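PDB 4F8Y: NADPH Quinone Oxidoreductase from Streptococcus mutans, which probably uses FAD to catalyse the reduction of quinones by NADPH, and binds menadione in this complex. Local coordinates for residues F79-W84 with A122-T127; V6-N11 with A90-F95. All blocks are in the same frame, centred on the assembly; numbering follows the deposited sequence.

Interaction 1: F79-W84 with A122-T127; sequences FIFPIW and AWIITT. With FAD (flavin-adenine dinucleotide), chain E.
Strands 79-82 and 122-127 run parallel as neighbours, with axes 4.7 Å apart at closest and 17° between their directions; Phe79 to Pro82 pair with Ile124 to Thr127. Phe79 is bonded through both backbone groups: its N donates to Trp123 O, and its O accepts Ile125 N at 2.6 Å. Phe81 N donates to Ile125 O. The return bond, Thr127 N to Phe81 O, is weak at 3.3 Å. Ile83 N closes the series on Thr127 O, although Ile83 has left the strand.

On one face lie Phe79, Phe81, Ile124 and Thr126. The Phe81 ring reaches across to the second strand because CG sits between the backbone N and the carbonyl carbon (chi1 60°). Its CE1 meets Thr126 CG2 at 3.5 Å, and its CE2 meets Ile124 CG2 at 3.7 Å. Thr126 CG2 also touches Ile83 CD1. Helix 143-150 packs on this face through Leu145 and Leu150. On the other face Ile80 and Ile125 lie side by side, facing helix 15-26.

The FAD sits at the C-terminal ends. Thr127 OG1 shares a 2.8 Å hydrogen bond with FAD O4' of the ribityl chain and is hydrogen-bonded to Asn16 ND2; FAD O2' donates to Ile83 O. The Trp84 ring has FAD C8 over one face. Flavin binding at the C-terminal ends of a parallel sheet of strand order 2-1-3-4-5 is characteristic of the flavodoxin-like fold.

Interaction 2: V6-N11 with A90-F95; sequences VYTHPN and AILKGF. With FAD (flavin-adenine dinucleotide), chain E.
Thr8 and Leu92 meet at about a right angle, where the chain leaving strand 2-7 packs against helix 90-99. Thr8 OG1 lies 3.6 Å from Leu92 CB. The Thr8 methyl turns to the helix: with CG2 anti to the backbone N, it slides past Ile91 CG2 at 3.7 Å. Val6 also points at the helix. Its CG1 comes within 3.9 Å of Leu92 CD1 and lies over one face of the Phe95 ring, toward the rim. The other Val6 methyl, CG2, touches Phe95 CE2 at 4.2 Å.

This is helix-on-sheet packing in the flavodoxin-like alpha/beta sandwich. It rests on van der Waals contact, with the Thr8 hydroxyl against the Leu92 side chain. Phe81 of strand 76-82 touches both Thr8 and Leu92.

His9 points away from the helix and serves the cofactor instead. His9 NE2 donates to FAD phosphate oxygen O2P at 2.6 Å. Asn11 N donates to His9 ND1 from within the ring plane, at 3.1 Å. With both ring nitrogens bonded, the turn of the imidazole should be fixed. Lys93 NZ forms a salt bridge with Asp97 of its own chain, and hydrogen bonds to Trp84 O and Met88 O, both of the second subunit.

The centres of interactions 1 and 2 lie 10 Å apart, and both reach the same five-stranded parallel sheet. Along the chain their segments alternate: 6-11, 79-84, 90-95, 122-127. Strand 76-82 lies between strands 2-7 and 120-127, so it belongs to interaction 1 and borders interaction 2. The two contacts touch directly there. Ile80 N and O probably hydrogen bond to Val6 O and Thr8 N, and Pro82 packs on His9. Helix 90-99 follows strand 76-82 in the chain and carries interaction 2 to the dimer interface. Both contacts reach the same FAD, interaction 1 at its ribityl chain and flavin ring, interaction 2 at a phosphate.

Interaction 1: F79-W84 with A122-T127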
ATOM      1  N   PHE A  79       3.095  -1.180 -14.679  1.00 11.55           N
ATOM      2  CA  PHE A  79       2.695  -1.804 -13.417  1.00 12.83           C
ATOM      3  C   PHE A  79       1.395  -2.599 -13.584  1.00 14.19           C
ATOM      4  O   PHE A  79       0.374  -2.047 -13.996  1.00 12.59           O
ATOM      5  CB  PHE A  79       2.530  -0.758 -12.313  1.00 11.82           C
ATOM      6  CG  PHE A  79       3.817  -0.081 -11.910  1.00 12.13           C
ATOM      7  CD1 PHE A  79       4.607  -0.601 -10.894  1.00 14.16           C
ATOM      8  CD2 PHE A  79       4.234   1.077 -12.542  1.00 12.87           C
ATOM      9  CE1 PHE A  79       5.791   0.030 -10.517  1.00 14.07           C
ATOM     10  CE2 PHE A  79       5.420   1.709 -12.170  1.00 12.50           C
ATOM     11  CZ  PHE A  79       6.193   1.183 -11.158  1.00 12.36           C
ATOM     12  N   ILE A  80       1.443  -3.893 -13.268  1.00 13.12           N
ATOM     13  CA  ILE A  80       0.258  -4.754 -13.332  1.00 12.47           C
ATOM     14  C   ILE A  80      -0.086  -5.326 -11.955  1.00 12.15           C
ATOM     15  O   ILE A  80       0.699  -6.082 -11.382  1.00 13.63           O
ATOM     16  CB  ILE A  80       0.463  -5.935 -14.321  1.00 14.43           C
ATOM     17  CG1 ILE A  80       0.747  -5.418 -15.734  1.00 12.98           C
ATOM     18  CG2 ILE A  80      -0.757  -6.876 -14.306  1.00 11.71           C
ATOM     19  CD1 ILE A  80       1.192  -6.498 -16.693  1.00 14.37           C
ATOM     20  N   PHE A  81      -1.261  -4.987 -11.427  1.00 12.12           N
ATOM     21  CA  PHE A  81      -1.664  -5.488 -10.108  1.00 15.15           C
ATOM     22  C   PHE A  81      -3.174  -5.460  -9.840  1.00 14.33           C
ATOM     23  O   PHE A  81      -3.888  -4.624 -10.406  1.00 13.27           O
ATOM     24  CB  PHE A  81      -0.905  -4.746  -8.983  1.00 14.87           C
ATOM     25  CG  PHE A  81      -1.134  -3.253  -8.957  1.00 13.05           C
ATOM     26  CD1 PHE A  81      -2.177  -2.708  -8.226  1.00 14.14           C
ATOM     27  CD2 PHE A  81      -0.289  -2.395  -9.642  1.00 13.14           C
ATOM     28  CE1 PHE A  81      -2.380  -1.331  -8.199  1.00 14.75           C
ATOM     29  CE2 PHE A  81      -0.484  -1.022  -9.612  1.00 12.58           C
ATOM     30  CZ  PHE A  81      -1.533  -0.490  -8.892  1.00 12.85           C
ATOM     31  N   PRO A  82      -3.658  -6.379  -8.971  1.00 15.52           N
ATOM     32  CA  PRO A  82      -5.037  -6.290  -8.467  1.00 14.70           C
ATOM     33  C   PRO A  82      -5.125  -5.210  -7.401  1.00 14.79           C
ATOM     34  O   PRO A  82      -4.163  -5.003  -6.659  1.00 14.65           O
ATOM     35  CB  PRO A  82      -5.279  -7.651  -7.793  1.00 12.72           C
ATOM     36  CG  PRO A  82      -3.974  -8.369  -7.774  1.00 14.05           C
ATOM     37  CD  PRO A  82      -2.903  -7.474  -8.335  1.00 15.82           C
ATOM     38  N   ILE A  83      -6.263  -4.532  -7.326  1.00 13.69           N
ATOM     39  CA  ILE A  83      -6.533  -3.645  -6.210  1.00 13.95           C
ATOM     40  C   ILE A  83      -6.823  -4.487  -4.964  1.00 15.51           C
ATOM     41  O   ILE A  83      -7.760  -5.289  -4.963  1.00 16.25           O
ATOM     42  CB  ILE A  83      -7.736  -2.726  -6.501  1.00 13.37           C
ATOM     43  CG1 ILE A  83      -7.370  -1.705  -7.577  1.00 15.04           C
ATOM     44  CG2 ILE A  83      -8.182  -2.005  -5.236  1.00 14.54           C
ATOM     45  CD1 ILE A  83      -6.102  -0.931  -7.273  1.00 15.06           C
ATOM     46  N   TRP A  84      -6.002  -4.331  -3.925  1.00 12.47           N
ATOM     47  CA  TRP A  84      -6.302  -4.918  -2.613  1.00 14.16           C
ATOM     48  C   TRP A  84      -6.487  -3.801  -1.584  1.00 15.09           C
ATOM     49  O   TRP A  84      -5.581  -2.989  -1.352  1.00 13.03           O
ATOM     50  CB  TRP A  84      -5.201  -5.884  -2.134  1.00 13.94           C
ATOM     51  CG  TRP A  84      -5.051  -7.155  -2.934  1.00 15.33           C
ATOM     52  CD1 TRP A  84      -5.900  -7.642  -3.889  1.00 15.22           C
ATOM     53  CD2 TRP A  84      -3.990  -8.109  -2.816  1.00 14.57           C
ATOM     54  NE1 TRP A  84      -5.423  -8.835  -4.382  1.00 13.05           N
ATOM     55  CE2 TRP A  84      -4.255  -9.144  -3.738  1.00 15.86           C
ATOM     56  CE3 TRP A  84      -2.840  -8.187  -2.021  1.00 15.19           C
ATOM     57  CZ2 TRP A  84      -3.406 -10.241  -3.891  1.00 17.44           C
ATOM     58  CZ3 TRP A  84      -2.003  -9.278  -2.168  1.00 15.89           C
ATOM     59  CH2 TRP A  84      -2.288 -10.290  -3.098  1.00 15.71           C
ATOM     60  N   ALA A 122       5.188   5.743 -17.685  1.00 13.31           N
ATOM     61  CA  ALA A 122       4.637   4.542 -17.068  1.00 14.41           C
ATOM     62  C   ALA A 122       3.219   4.226 -17.509  1.00 12.93           C
ATOM     63  O   ALA A 122       2.497   5.082 -18.007  1.00 15.23           O
ATOM     64  CB  ALA A 122       4.704   4.642 -15.537  1.00 13.42           C
ATOM     65  N   TRP A 123       2.836   2.974 -17.310  1.00 12.34           N
ATOM     66  CA  TRP A 123       1.485   2.519 -17.566  1.00 12.86           C
ATOM     67  C   TRP A 123       1.116   1.686 -16.358  1.00 14.06           C
ATOM     68  O   TRP A 123       1.875   0.808 -15.950  1.00 14.08           O
ATOM     69  CB  TRP A 123       1.459   1.671 -18.839  1.00 14.14           C
ATOM     70  CG  TRP A 123       0.104   1.197 -19.287  1.00 13.79           C
ATOM     71  CD1 TRP A 123      -1.111   1.734 -18.970  1.00 14.61           C
ATOM     72  CD2 TRP A 123      -0.161   0.110 -20.181  1.00 15.45           C
ATOM     73  NE1 TRP A 123      -2.117   1.028 -19.591  1.00 13.95           N
ATOM     74  CE2 TRP A 123      -1.556   0.029 -20.343  1.00 15.03           C
ATOM     75  CE3 TRP A 123       0.653  -0.811 -20.857  1.00 16.08           C
ATOM     76  CZ2 TRP A 123      -2.157  -0.932 -21.156  1.00 16.52           C
ATOM     77  CZ3 TRP A 123       0.059  -1.763 -21.653  1.00 14.09           C
ATOM     78  CH2 TRP A 123      -1.333  -1.817 -21.798  1.00 14.69           C
ATOM     79  N   ILE A 124      -0.024   1.991 -15.755  1.00 13.66           N
ATOM     80  CA  ILE A 124      -0.514   1.218 -14.629  1.00 13.56           C
ATOM     81  C   ILE A 124      -1.755   0.463 -15.082  1.00 13.92           C
ATOM     82  O   ILE A 124      -2.715   1.067 -15.572  1.00 15.10           O
ATOM     83  CB  ILE A 124      -0.856   2.112 -13.426  1.00 11.55           C
ATOM     84  CG1 ILE A 124       0.396   2.827 -12.917  1.00 11.35           C
ATOM     85  CG2 ILE A 124      -1.513   1.289 -12.333  1.00 13.00           C
ATOM     86  CD1 ILE A 124       0.107   4.047 -12.083  1.00 11.54           C
ATOM     87  N   ILE A 125      -1.719  -0.860 -14.954  1.00 14.58           N
ATOM     88  CA  ILE A 125      -2.879  -1.687 -15.275  1.00 16.19           C
ATOM     89  C   ILE A 125      -3.470  -2.311 -14.009  1.00 13.11           C
ATOM     90  O   ILE A 125      -2.833  -3.132 -13.351  1.00 11.82           O
ATOM     91  CB  ILE A 125      -2.567  -2.779 -16.328  1.00 15.42           C
ATOM     92  CG1 ILE A 125      -1.832  -2.178 -17.525  1.00 13.99           C
ATOM     93  CG2 ILE A 125      -3.861  -3.430 -16.803  1.00 14.14           C
ATOM     94  CD1 ILE A 125      -1.171  -3.210 -18.409  1.00 14.43           C
ATOM     95  N   THR A 126      -4.692  -1.901 -13.684  1.00 13.85           N
ATOM     96  CA  THR A 126      -5.358  -2.344 -12.469  1.00 16.67           C
ATOM     97  C   THR A 126      -6.568  -3.226 -12.769  1.00 17.02           C
ATOM     98  O   THR A 126      -7.212  -3.096 -13.813  1.00 16.24           O
ATOM     99  CB  THR A 126      -5.831  -1.144 -11.596  1.00 17.32           C
ATOM    100  OG1 THR A 126      -6.179  -0.043 -12.440  1.00 19.65           O
ATOM    101  CG2 THR A 126      -4.747  -0.692 -10.651  1.00 17.00           C
ATOM    102  N   THR A 127      -6.859  -4.128 -11.838  1.00 17.70           N
ATOM    103  CA  THR A 127      -8.092  -4.900 -11.844  1.00 16.17           C
ATOM    104  C   THR A 127      -8.806  -4.703 -10.492  1.00 16.22           C
ATOM    105  O   THR A 127      -8.161  -4.564  -9.459  1.00 15.96           O
ATOM    106  CB  THR A 127      -7.815  -6.402 -12.133  1.00 14.75           C
ATOM    107  OG1 THR A 127      -6.903  -6.938 -11.163  1.00 13.03           O
ATOM    108  CG2 THR A 127      -7.210  -6.567 -13.513  1.00 14.78           C
TER
HETATM  109  PA  FAD E 201      -8.818 -14.092 -10.633  1.00 16.96           P
HETATM  110  O1A FAD E 201      -9.583 -14.592  -9.265  1.00 21.09           O
HETATM  111  O2A FAD E 201      -7.544 -14.791 -10.773  1.00 17.98           O
HETATM  112  O5B FAD E 201      -9.766 -14.363 -11.934  1.00 23.89           O
HETATM  113  C5B FAD E 201     -10.942 -13.612 -12.072  1.00 24.47           C
HETATM  114  C4B FAD E 201     -11.852 -14.117 -13.179  1.00 23.72           C
HETATM  115  O4B FAD E 201     -11.299 -14.094 -14.537  1.00 22.02           O
HETATM  116  C3B FAD E 201     -12.333 -15.618 -13.040  1.00 24.43           C
HETATM  117  O3B FAD E 201     -13.700 -15.908 -13.100  1.00 28.63           O
HETATM  118  C2B FAD E 201     -11.383 -16.357 -13.961  1.00 24.44           C
HETATM  119  O2B FAD E 201     -11.650 -17.707 -14.228  1.00 29.53           O
HETATM  120  C1B FAD E 201     -11.332 -15.385 -15.073  1.00 23.76           C
HETATM  121  N9A FAD E 201     -10.259 -15.585 -16.044  1.00 22.60           N
HETATM  122  C8A FAD E 201      -9.025 -16.047 -15.821  1.00 22.03           C
HETATM  123  N7A FAD E 201      -8.344 -16.046 -17.026  1.00 21.59           N
HETATM  124  C5A FAD E 201      -9.197 -15.566 -17.993  1.00 22.01           C
HETATM  125  C6A FAD E 201      -9.043 -15.358 -19.342  1.00 24.26           C
HETATM  126  N6A FAD E 201      -7.776 -15.668 -19.985  1.00 22.91           N
HETATM  127  N1A FAD E 201     -10.059 -14.875 -20.067  1.00 25.32           N
HETATM  128  C2A FAD E 201     -11.246 -14.589 -19.477  1.00 22.30           C
HETATM  129  N3A FAD E 201     -11.394 -14.797 -18.141  1.00 23.75           N
HETATM  130  C4A FAD E 201     -10.372 -15.282 -17.409  1.00 21.62           C
HETATM  131  N1  FAD E 201     -11.684  -5.118  -5.389  1.00 18.32           N
HETATM  132  C2  FAD E 201     -12.602  -3.915  -5.125  1.00 19.09           C
HETATM  133  O2  FAD E 201     -13.109  -3.284  -6.255  1.00 20.35           O
HETATM  134  N3  FAD E 201     -11.962  -2.944  -4.097  1.00 20.98           N
HETATM  135  C4  FAD E 201     -11.180  -3.484  -2.823  1.00 17.89           C
HETATM  136  O4  FAD E 201     -10.323  -2.546  -2.263  1.00 17.79           O
HETATM  137  C4X FAD E 201     -10.491  -4.848  -3.051  1.00 18.53           C
HETATM  138  N5  FAD E 201      -9.688  -5.485  -2.012  1.00 15.72           N
HETATM  139  C5X FAD E 201      -9.240  -6.860  -2.131  1.00 18.10           C
HETATM  140  C6  FAD E 201      -8.388  -7.355  -1.113  1.00 17.20           C
HETATM  141  C7  FAD E 201      -7.934  -8.641  -1.188  1.00 17.16           C
HETATM  142  C7M FAD E 201      -7.004  -9.177  -0.103  1.00 15.51           C
HETATM  143  C8  FAD E 201      -8.301  -9.428  -2.225  1.00 18.19           C
HETATM  144  C8M FAD E 201      -7.792 -10.863  -2.315  1.00 18.61           C
HETATM  145  C9  FAD E 201      -9.126  -8.944  -3.205  1.00 18.25           C
HETATM  146  C9A FAD E 201      -9.602  -7.617  -3.134  1.00 19.01           C
HETATM  147  N10 FAD E 201     -10.463  -7.133  -4.189  1.00 17.52           N
HETATM  148  C10 FAD E 201     -10.977  -5.757  -4.206  1.00 17.92           C
HETATM  149  C1' FAD E 201     -10.694  -7.944  -5.366  1.00 19.69           C
HETATM  150  C2' FAD E 201      -9.617  -7.908  -6.450  1.00 18.50           C
HETATM  151  O2' FAD E 201      -9.272  -6.634  -6.937  1.00 13.93           O
HETATM  152  C3' FAD E 201      -9.873  -8.937  -7.533  1.00 17.69           C
HETATM  153  O3' FAD E 201      -9.997 -10.239  -7.041  1.00 17.56           O
HETATM  154  C4' FAD E 201      -8.824  -8.832  -8.623  1.00 16.96           C
HETATM  155  O4' FAD E 201      -8.560  -7.531  -9.041  1.00 16.77           O
HETATM  156  C5' FAD E 201      -9.088  -9.743  -9.799  1.00 18.05           C
HETATM  157  O5' FAD E 201      -7.928 -10.041 -10.500  1.00 18.41           O
HETATM  158  P   FAD E 201      -7.337 -11.551 -10.260  1.00 18.57           P
HETATM  159  O1P FAD E 201      -6.061 -11.778 -11.274  1.00 15.67           O
HETATM  160  O2P FAD E 201      -6.956 -11.719  -8.859  1.00 17.02           O
HETATM  161  O3P FAD E 201      -8.677 -12.454 -10.593  1.00 21.61           O

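Interaction 2: V6-N11 with A90-F95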
ATOM      1  N   VAL A   6       6.606  -4.360 -13.967  1.00 12.36           N
ATOM      2  CA  VAL A   6       6.558  -4.841 -12.587  1.00 12.82           C
ATOM      3  C   VAL A   6       5.199  -5.509 -12.352  1.00 12.18           C
ATOM      4  O   VAL A   6       4.161  -4.852 -12.393  1.00 11.15           O
ATOM      5  CB  VAL A   6       6.804  -3.712 -11.562  1.00 12.13           C
ATOM      6  CG1 VAL A   6       6.894  -4.281 -10.160  1.00 12.49           C
ATOM      7  CG2 VAL A   6       8.076  -2.964 -11.907  1.00 13.10           C
ATOM      8  N   TYR A   7       5.224  -6.820 -12.120  1.00 11.03           N
ATOM      9  CA  TYR A   7       4.010  -7.635 -12.058  1.00 12.23           C
ATOM     10  C   TYR A   7       3.768  -8.197 -10.645  1.00 12.28           C
ATOM     11  O   TYR A   7       4.683  -8.715  -9.990  1.00 12.11           O
ATOM     12  CB  TYR A   7       4.085  -8.754 -13.111  1.00 12.73           C
ATOM     13  CG  TYR A   7       3.152  -9.928 -12.883  1.00 12.06           C
ATOM     14  CD1 TYR A   7       1.836  -9.895 -13.327  1.00 13.21           C
ATOM     15  CD2 TYR A   7       3.598 -11.081 -12.238  1.00 12.01           C
ATOM     16  CE1 TYR A   7       0.982 -10.976 -13.125  1.00 13.30           C
ATOM     17  CE2 TYR A   7       2.755 -12.158 -12.027  1.00 12.18           C
ATOM     18  CZ  TYR A   7       1.450 -12.102 -12.476  1.00 12.50           C
ATOM     19  OH  TYR A   7       0.610 -13.172 -12.265  1.00 14.45           O
ATOM     20  N   THR A   8       2.526  -8.087 -10.189  1.00 11.34           N
ATOM     21  CA  THR A   8       2.187  -8.387  -8.809  1.00 12.13           C
ATOM     22  C   THR A   8       0.932  -9.248  -8.729  1.00 11.98           C
ATOM     23  O   THR A   8      -0.183  -8.742  -8.836  1.00 12.27           O
ATOM     24  CB  THR A   8       1.959  -7.081  -7.999  1.00 10.73           C
ATOM     25  OG1 THR A   8       3.121  -6.244  -8.088  1.00 12.75           O
ATOM     26  CG2 THR A   8       1.671  -7.386  -6.526  1.00 12.29           C
ATOM     27  N   HIS A   9       1.121 -10.548  -8.551  1.00 11.53           N
ATOM     28  CA  HIS A   9       0.018 -11.433  -8.224  1.00 11.58           C
ATOM     29  C   HIS A   9       0.544 -12.769  -7.745  1.00 13.22           C
ATOM     30  O   HIS A   9       1.469 -13.313  -8.330  1.00 14.60           O
ATOM     31  CB  HIS A   9      -0.918 -11.630  -9.414  1.00 13.68           C
ATOM     32  CG  HIS A   9      -2.312 -12.000  -9.011  1.00 15.03           C
ATOM     33  ND1 HIS A   9      -2.630 -13.234  -8.485  1.00 17.97           N
ATOM     34  CD2 HIS A   9      -3.461 -11.286  -9.020  1.00 15.45           C
ATOM     35  CE1 HIS A   9      -3.920 -13.268  -8.201  1.00 16.71           C
ATOM     36  NE2 HIS A   9      -4.447 -12.100  -8.519  1.00 17.51           N
ATOM     37  N   PRO A  10      -0.036 -13.302  -6.662  1.00 14.96           N
ATOM     38  CA  PRO A  10       0.492 -14.548  -6.099  1.00 16.20           C
ATOM     39  C   PRO A  10       0.134 -15.780  -6.935  1.00 18.43           C
ATOM     40  O   PRO A  10       0.755 -16.828  -6.748  1.00 19.68           O
ATOM     41  CB  PRO A  10      -0.184 -14.612  -4.723  1.00 14.21           C
ATOM     42  CG  PRO A  10      -1.433 -13.821  -4.892  1.00 15.72           C
ATOM     43  CD  PRO A  10      -1.012 -12.672  -5.755  1.00 15.47           C
ATOM     44  N   ASN A  11      -0.838 -15.641  -7.838  1.00 17.28           N
ATOM     45  CA  ASN A  11      -1.383 -16.764  -8.609  1.00 17.64           C
ATOM     46  C   ASN A  11      -0.941 -16.776 -10.073  1.00 18.64           C
ATOM     47  O   ASN A  11      -1.382 -15.940 -10.869  1.00 18.27           O
ATOM     48  CB  ASN A  11      -2.910 -16.744  -8.534  1.00 18.20           C
ATOM     49  CG  ASN A  11      -3.543 -18.016  -9.068  1.00 18.15           C
ATOM     50  OD1 ASN A  11      -2.865 -19.020  -9.299  1.00 18.40           O
ATOM     51  ND2 ASN A  11      -4.855 -17.983  -9.251  1.00 16.58           N
ATOM     52  N   ALA A  90       0.473  -5.453  -0.602  1.00 12.05           N
ATOM     53  CA  ALA A  90       1.569  -5.163   0.310  1.00 12.19           C
ATOM     54  C   ALA A  90       2.957  -5.312  -0.325  1.00 13.45           C
ATOM     55  O   ALA A  90       3.831  -4.474  -0.083  1.00 11.63           O
ATOM     56  CB  ALA A  90       1.464  -6.025   1.563  1.00 11.12           C
ATOM     57  N   ILE A  91       3.163  -6.373  -1.119  1.00 12.35           N
ATOM     58  CA  ILE A  91       4.489  -6.659  -1.689  1.00 10.59           C
ATOM     59  C   ILE A  91       4.932  -5.603  -2.703  1.00 11.36           C
ATOM     60  O   ILE A  91       6.119  -5.292  -2.808  1.00 11.08           O
ATOM     61  CB  ILE A  91       4.565  -8.069  -2.328  1.00 10.70           C
ATOM     62  CG1 ILE A  91       6.028  -8.505  -2.505  1.00 10.34           C
ATOM     63  CG2 ILE A  91       3.823  -8.093  -3.652  1.00 11.69           C
ATOM     64  CD1 ILE A  91       6.202  -9.967  -2.898  1.00  9.83           C
ATOM     65  N   LEU A  92       3.976  -5.050  -3.448  1.00 12.33           N
ATOM     66  CA  LEU A  92       4.275  -3.962  -4.381  1.00 12.00           C
ATOM     67  C   LEU A  92       4.433  -2.629  -3.645  1.00 12.26           C
ATOM     68  O   LEU A  92       5.285  -1.814  -4.019  1.00 11.28           O
ATOM     69  CB  LEU A  92       3.210  -3.836  -5.477  1.00 11.39           C
ATOM     70  CG  LEU A  92       3.397  -2.618  -6.394  1.00 10.36           C
ATOM     71  CD1 LEU A  92       4.607  -2.794  -7.304  1.00 11.31           C
ATOM     72  CD2 LEU A  92       2.142  -2.321  -7.209  1.00 11.37           C
ATOM     73  N   LYS A  93       3.610  -2.402  -2.614  1.00 10.94           N
ATOM     74  CA  LYS A  93       3.758  -1.212  -1.769  1.00 10.56           C
ATOM     75  C   LYS A  93       5.162  -1.157  -1.143  1.00 10.95           C
ATOM     76  O   LYS A  93       5.779  -0.098  -1.062  1.00 11.67           O
ATOM     77  CB  LYS A  93       2.670  -1.166  -0.696  1.00 10.94           C
ATOM     78  CG  LYS A  93       2.792  -0.018   0.305  1.00 11.20           C
ATOM     79  CD  LYS A  93       3.040   1.317  -0.384  1.00 10.71           C
ATOM     80  CE  LYS A  93       2.802   2.483   0.558  1.00 11.69           C
ATOM     81  NZ  LYS A  93       3.732   2.489   1.722  1.00 11.12           N
ATOM     82  N   GLY A  94       5.671  -2.310  -0.724  1.00 10.98           N
ATOM     83  CA  GLY A  94       7.021  -2.408  -0.212  1.00 11.41           C
ATOM     84  C   GLY A  94       8.081  -2.252  -1.288  1.00 12.13           C
ATOM     85  O   GLY A  94       9.201  -1.820  -0.997  1.00 13.85           O
ATOM     86  N   PHE A  95       7.739  -2.600  -2.524  1.00 11.86           N
ATOM     87  CA  PHE A  95       8.635  -2.352  -3.664  1.00 13.16           C
ATOM     88  C   PHE A  95       8.945  -0.849  -3.786  1.00 13.07           C
ATOM     89  O   PHE A  95      10.099  -0.442  -3.940  1.00 11.93           O
ATOM     90  CB  PHE A  95       8.030  -2.905  -4.969  1.00 13.05           C
ATOM     91  CG  PHE A  95       8.819  -2.545  -6.208  1.00 12.03           C
ATOM     92  CD1 PHE A  95      10.023  -3.181  -6.491  1.00 11.27           C
ATOM     93  CD2 PHE A  95       8.353  -1.567  -7.083  1.00 11.52           C
ATOM     94  CE1 PHE A  95      10.752  -2.850  -7.623  1.00 12.11           C
ATOM     95  CE2 PHE A  95       9.078  -1.220  -8.215  1.00 12.00           C
ATOM     96  CZ  PHE A  95      10.281  -1.865  -8.487  1.00 11.25           C
TER
HETATM   97  PA  FAD E 201      -8.818 -14.092 -10.633  1.00 16.96           P
HETATM   98  O1A FAD E 201      -9.583 -14.592  -9.265  1.00 21.09           O
HETATM   99  O2A FAD E 201      -7.544 -14.791 -10.773  1.00 17.98           O
HETATM  100  O5B FAD E 201      -9.766 -14.363 -11.934  1.00 23.89           O
HETATM  101  C5B FAD E 201     -10.942 -13.612 -12.072  1.00 24.47           C
HETATM  102  C4B FAD E 201     -11.852 -14.117 -13.179  1.00 23.72           C
HETATM  103  O4B FAD E 201     -11.299 -14.094 -14.537  1.00 22.02           O
HETATM  104  C3B FAD E 201     -12.333 -15.618 -13.040  1.00 24.43           C
HETATM  105  O3B FAD E 201     -13.700 -15.908 -13.100  1.00 28.63           O
HETATM  106  C2B FAD E 201     -11.383 -16.357 -13.961  1.00 24.44           C
HETATM  107  O2B FAD E 201     -11.650 -17.707 -14.228  1.00 29.53           O
HETATM  108  C1B FAD E 201     -11.332 -15.385 -15.073  1.00 23.76           C
HETATM  109  N9A FAD E 201     -10.259 -15.585 -16.044  1.00 22.60           N
HETATM  110  C8A FAD E 201      -9.025 -16.047 -15.821  1.00 22.03           C
HETATM  111  N7A FAD E 201      -8.344 -16.046 -17.026  1.00 21.59           N
HETATM  112  C5A FAD E 201      -9.197 -15.566 -17.993  1.00 22.01           C
HETATM  113  C6A FAD E 201      -9.043 -15.358 -19.342  1.00 24.26           C
HETATM  114  N6A FAD E 201      -7.776 -15.668 -19.985  1.00 22.91           N
HETATM  115  N1A FAD E 201     -10.059 -14.875 -20.067  1.00 25.32           N
HETATM  116  C2A FAD E 201     -11.246 -14.589 -19.477  1.00 22.30           C
HETATM  117  N3A FAD E 201     -11.394 -14.797 -18.141  1.00 23.75           N
HETATM  118  C4A FAD E 201     -10.372 -15.282 -17.409  1.00 21.62           C
HETATM  119  N1  FAD E 201     -11.684  -5.118  -5.389  1.00 18.32           N
HETATM  120  C2  FAD E 201     -12.602  -3.915  -5.125  1.00 19.09           C
HETATM  121  O2  FAD E 201     -13.109  -3.284  -6.255  1.00 20.35           O
HETATM  122  N3  FAD E 201     -11.962  -2.944  -4.097  1.00 20.98           N
HETATM  123  C4  FAD E 201     -11.180  -3.484  -2.823  1.00 17.89           C
HETATM  124  O4  FAD E 201     -10.323  -2.546  -2.263  1.00 17.79           O
HETATM  125  C4X FAD E 201     -10.491  -4.848  -3.051  1.00 18.53           C
HETATM  126  N5  FAD E 201      -9.688  -5.485  -2.012  1.00 15.72           N
HETATM  127  C5X FAD E 201      -9.240  -6.860  -2.131  1.00 18.10           C
HETATM  128  C6  FAD E 201      -8.388  -7.355  -1.113  1.00 17.20           C
HETATM  129  C7  FAD E 201      -7.934  -8.641  -1.188  1.00 17.16           C
HETATM  130  C7M FAD E 201      -7.004  -9.177  -0.103  1.00 15.51           C
HETATM  131  C8  FAD E 201      -8.301  -9.428  -2.225  1.00 18.19           C
HETATM  132  C8M FAD E 201      -7.792 -10.863  -2.315  1.00 18.61           C
HETATM  133  C9  FAD E 201      -9.126  -8.944  -3.205  1.00 18.25           C
HETATM  134  C9A FAD E 201      -9.602  -7.617  -3.134  1.00 19.01           C
HETATM  135  N10 FAD E 201     -10.463  -7.133  -4.189  1.00 17.52           N
HETATM  136  C10 FAD E 201     -10.977  -5.757  -4.206  1.00 17.92           C
HETATM  137  C1' FAD E 201     -10.694  -7.944  -5.366  1.00 19.69           C
HETATM  138  C2' FAD E 201      -9.617  -7.908  -6.450  1.00 18.50           C
HETATM  139  O2' FAD E 201      -9.272  -6.634  -6.937  1.00 13.93           O
HETATM  140  C3' FAD E 201      -9.873  -8.937  -7.533  1.00 17.69           C
HETATM  141  O3' FAD E 201      -9.997 -10.239  -7.041  1.00 17.56           O
HETATM  142  C4' FAD E 201      -8.824  -8.832  -8.623  1.00 16.96           C
HETATM  143  O4' FAD E 201      -8.560  -7.531  -9.041  1.00 16.77           O
HETATM  144  C5' FAD E 201      -9.088  -9.743  -9.799  1.00 18.05           C
HETATM  145  O5' FAD E 201      -7.928 -10.041 -10.500  1.00 18.41           O
HETATM  146  P   FAD E 201      -7.337 -11.551 -10.260  1.00 18.57           P
HETATM  147  O1P FAD E 201      -6.061 -11.778 -11.274  1.00 15.67           O
HETATM  148  O2P FAD E 201      -6.956 -11.719  -8.859  1.00 17.02           O
HETATM  149  O3P FAD E 201      -8.677 -12.454 -10.593  1.00 21.61           O